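Long-range contact in penicillin-binding protein 2 (Pbp2) (Helicobacter pylori, PDB 5LP5), which probably cross-links peptidoglycan as a penicillin-binding transpeptidase of the cell wall and forms a complex with the shape-determining protein MreC: residues L64-L69 and Y152-A157. Numbering follows the deposited sequence.
Sequences LATNEL and YYPNNA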
ATOM      1  N   LEU A  64      -9.066  -7.320   1.155  1.00 40.88           N
ATOM      2  CA  LEU A  64      -9.159  -7.823  -0.206  1.00 42.40           C
ATOM      3  C   LEU A  64      -8.115  -7.168  -1.098  1.00 44.97           C
ATOM      4  O   LEU A  64      -7.506  -7.843  -1.952  1.00 46.57           O
ATOM      5  CB  LEU A  64     -10.559  -7.570  -0.762  1.00 40.50           C
ATOM      6  CG  LEU A  64     -11.674  -8.311  -0.025  1.00 39.92           C
ATOM      7  CD1 LEU A  64     -13.052  -7.786  -0.404  1.00 40.47           C
ATOM      8  CD2 LEU A  64     -11.565  -9.800  -0.278  1.00 37.87           C
ATOM      9  N   ALA A  65      -7.929  -5.862  -0.881  1.00 45.88           N
ATOM     10  CA  ALA A  65      -6.981  -5.039  -1.637  1.00 46.14           C
ATOM     11  C   ALA A  65      -6.287  -4.037  -0.726  1.00 44.75           C
ATOM     12  O   ALA A  65      -6.926  -3.312   0.044  1.00 47.05           O
ATOM     13  CB  ALA A  65      -7.672  -4.296  -2.780  1.00 44.27           C
ATOM     14  N   THR A  66      -4.970  -3.978  -0.858  1.00 43.14           N
ATOM     15  CA  THR A  66      -4.160  -3.138  -0.016  1.00 42.43           C
ATOM     16  C   THR A  66      -2.878  -2.684  -0.718  1.00 43.27           C
ATOM     17  O   THR A  66      -2.677  -2.946  -1.902  1.00 42.38           O
ATOM     18  CB  THR A  66      -3.842  -3.875   1.290  1.00 42.79           C
ATOM     19  OG1 THR A  66      -3.323  -2.939   2.221  1.00 48.49           O
ATOM     20  CG2 THR A  66      -2.855  -5.009   1.085  1.00 41.78           C
ATOM     21  N   ASN A  67      -2.001  -2.011   0.029  1.00 43.67           N
ATOM     22  CA  ASN A  67      -0.726  -1.503  -0.511  1.00 41.97           C
ATOM     23  C   ASN A  67       0.503  -2.057   0.245  1.00 41.02           C
ATOM     24  O   ASN A  67       0.442  -2.259   1.444  1.00 44.07           O
ATOM     25  CB  ASN A  67      -0.732   0.015  -0.427  1.00 40.02           C
ATOM     26  CG  ASN A  67      -1.861   0.646  -1.212  1.00 38.08           C
ATOM     27  OD1 ASN A  67      -2.244   0.160  -2.279  1.00 39.49           O
ATOM     28  ND2 ASN A  67      -2.380   1.763  -0.702  1.00 34.71           N
ATOM     29  N   GLU A  68       1.602  -2.299  -0.466  1.00 41.16           N
ATOM     30  CA  GLU A  68       2.849  -2.799   0.139  1.00 44.30           C
ATOM     31  C   GLU A  68       3.968  -1.804  -0.046  1.00 45.00           C
ATOM     32  O   GLU A  68       4.224  -1.348  -1.158  1.00 46.95           O
ATOM     33  CB  GLU A  68       3.293  -4.125  -0.459  1.00 45.10           C
ATOM     34  CG  GLU A  68       2.679  -5.321   0.232  1.00 50.62           C
ATOM     35  CD  GLU A  68       3.355  -6.630  -0.138  1.00 56.47           C
ATOM     36  OE1 GLU A  68       4.343  -6.615  -0.907  1.00 59.89           O
ATOM     37  OE2 GLU A  68       2.904  -7.678   0.372  1.00 64.60           O
ATOM     38  N   LEU A  69       4.621  -1.475   1.062  1.00 41.37           N
ATOM     39  CA  LEU A  69       5.692  -0.511   1.056  1.00 36.91           C
ATOM     40  C   LEU A  69       6.956  -1.144   0.497  1.00 34.96           C
ATOM     41  O   LEU A  69       7.485  -2.104   1.027  1.00 31.03           O
ATOM     42  CB  LEU A  69       5.915  -0.001   2.467  1.00 36.78           C
ATOM     43  CG  LEU A  69       6.913   1.113   2.639  1.00 37.98           C
ATOM     44  CD1 LEU A  69       6.650   2.245   1.659  1.00 38.83           C
ATOM     45  CD2 LEU A  69       6.844   1.621   4.078  1.00 37.94           C
ATOM     46  N   TYR A 152      -1.450  -4.536  -3.736  1.00 36.67           N
ATOM     47  CA  TYR A 152      -1.346  -5.934  -3.314  1.00 36.48           C
ATOM     48  C   TYR A 152      -2.708  -6.544  -2.982  1.00 35.46           C
ATOM     49  O   TYR A 152      -3.464  -6.010  -2.180  1.00 33.54           O
ATOM     50  CB  TYR A 152      -0.417  -6.044  -2.106  1.00 37.75           C
ATOM     51  CG  TYR A 152      -0.196  -7.463  -1.636  1.00 39.52           C
ATOM     52  CD1 TYR A 152       0.514  -8.385  -2.415  1.00 43.07           C
ATOM     53  CD2 TYR A 152      -0.706  -7.887  -0.423  1.00 38.52           C
ATOM     54  CE1 TYR A 152       0.698  -9.691  -1.989  1.00 42.70           C
ATOM     55  CE2 TYR A 152      -0.512  -9.176   0.022  1.00 38.32           C
ATOM     56  CZ  TYR A 152       0.183 -10.076  -0.757  1.00 40.18           C
ATOM     57  OH  TYR A 152       0.337 -11.359  -0.295  1.00 39.56           O
ATOM     58  N   TYR A 153      -2.992  -7.685  -3.598  1.00 37.30           N
ATOM     59  CA  TYR A 153      -4.242  -8.414  -3.412  1.00 36.27           C
ATOM     60  C   TYR A 153      -3.885  -9.693  -2.655  1.00 37.79           C
ATOM     61  O   TYR A 153      -3.370 -10.651  -3.235  1.00 36.78           O
ATOM     62  CB  TYR A 153      -4.909  -8.687  -4.776  1.00 35.67           C
ATOM     63  CG  TYR A 153      -5.129  -7.406  -5.563  1.00 33.74           C
ATOM     64  CD1 TYR A 153      -6.313  -6.713  -5.472  1.00 32.44           C
ATOM     65  CD2 TYR A 153      -4.114  -6.857  -6.356  1.00 35.53           C
ATOM     66  CE1 TYR A 153      -6.509  -5.523  -6.170  1.00 32.68           C
ATOM     67  CE2 TYR A 153      -4.299  -5.665  -7.051  1.00 33.82           C
ATOM     68  CZ  TYR A 153      -5.497  -5.008  -6.950  1.00 32.93           C
ATOM     69  OH  TYR A 153      -5.702  -3.836  -7.617  1.00 34.18           O
ATOM     70  N   PRO A 154      -4.117  -9.691  -1.333  1.00 39.58           N
ATOM     71  CA  PRO A 154      -3.707 -10.794  -0.476  1.00 39.92           C
ATOM     72  C   PRO A 154      -4.245 -12.127  -0.930  1.00 41.12           C
ATOM     73  O   PRO A 154      -3.519 -13.123  -0.908  1.00 46.54           O
ATOM     74  CB  PRO A 154      -4.294 -10.448   0.893  1.00 38.58           C
ATOM     75  CG  PRO A 154      -5.088  -9.225   0.717  1.00 39.85           C
ATOM     76  CD  PRO A 154      -4.701  -8.586  -0.565  1.00 40.00           C
ATOM     77  N   ASN A 155      -5.496 -12.160  -1.364  1.00 39.30           N
ATOM     78  CA  ASN A 155      -6.097 -13.444  -1.732  1.00 37.71           C
ATOM     79  C   ASN A 155      -5.893 -13.850  -3.188  1.00 37.23           C
ATOM     80  O   ASN A 155      -6.469 -14.824  -3.648  1.00 40.66           O
ATOM     81  CB  ASN A 155      -7.578 -13.436  -1.385  1.00 36.94           C
ATOM     82  CG  ASN A 155      -7.807 -13.149   0.064  1.00 34.92           C
ATOM     83  OD1 ASN A 155      -7.988 -14.054   0.864  1.00 37.55           O
ATOM     84  ND2 ASN A 155      -7.770 -11.894   0.413  1.00 36.46           N
ATOM     85  N   ASN A 156      -5.061 -13.112  -3.901  1.00 35.87           N
ATOM     86  CA  ASN A 156      -4.743 -13.418  -5.289  1.00 34.90           C
ATOM     87  C   ASN A 156      -5.910 -13.399  -6.269  1.00 33.32           C
ATOM     88  O   ASN A 156      -6.268 -12.325  -6.759  1.00 34.30           O
ATOM     89  CB  ASN A 156      -3.961 -14.725  -5.368  1.00 34.80           C
ATOM     90  CG  ASN A 156      -2.572 -14.573  -4.802  1.00 34.92           C
ATOM     91  OD1 ASN A 156      -1.715 -13.902  -5.373  1.00 37.43           O
ATOM     92  ND2 ASN A 156      -2.366 -15.138  -3.647  1.00 34.28           N
ATOM     93  N   ALA A 157      -6.483 -14.564  -6.565  1.00 32.53           N
ATOM     94  CA  ALA A 157      -7.539 -14.677  -7.580  1.00 34.77           C
ATOM     95  C   ALA A 157      -8.932 -14.752  -6.974  1.00 35.27           C
ATOM     96  O   ALA A 157      -9.917 -15.001  -7.668  1.00 33.64           O
ATOM     97  CB  ALA A 157      -7.301 -15.879  -8.486  1.00 36.11           C
TER
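A first torsion of -177° swings the Tyr152 ring away from its backbone N and extends it alongside the side chain of Thr66, with the carboxylate of Glu68 over one face. The Glu68 chain, extended beyond CG, brings OE2 over the centre of that ring, 3.5 Å above its plane, and the carboxylate lies only 25° from parallel to it. Thr66 meets the same ring differently: its CG2 sits at the edge, 3.9 Å from Tyr152 CD2, while its OG1 hydrogen-bonds Asn55. At the base of these side chains, Thr66 and Tyr152 form an antiparallel hydrogen-bonded pair, with Thr66 N donating to Tyr152 O at 2.9 Å and Tyr152 N to Thr66 O at 2.7 Å.

Past this pair the backbone of segment 152-157 leaves the sheet in a type I turn from Tyr153 to Asn156, closed by Asn156 N on Tyr153 O. Pro154 CD lies against Leu64 O, and the Tyr153 ring, directed away from that of Tyr152, rests its CE1 3.8 Å from Ala65 CB. Tyr153 is buried, and its OH hydrogen-bonds Glu192 OE2.

The contact thus closes the pairing of strands 63-76 and 144-152 within the dimerisation-domain family region. Leu64 and Ala65 both face Ile56 in a classic bulge, Asn155 reaches helix 237-246, and at the far end Leu69 packs on Phe182 of the MreC chain.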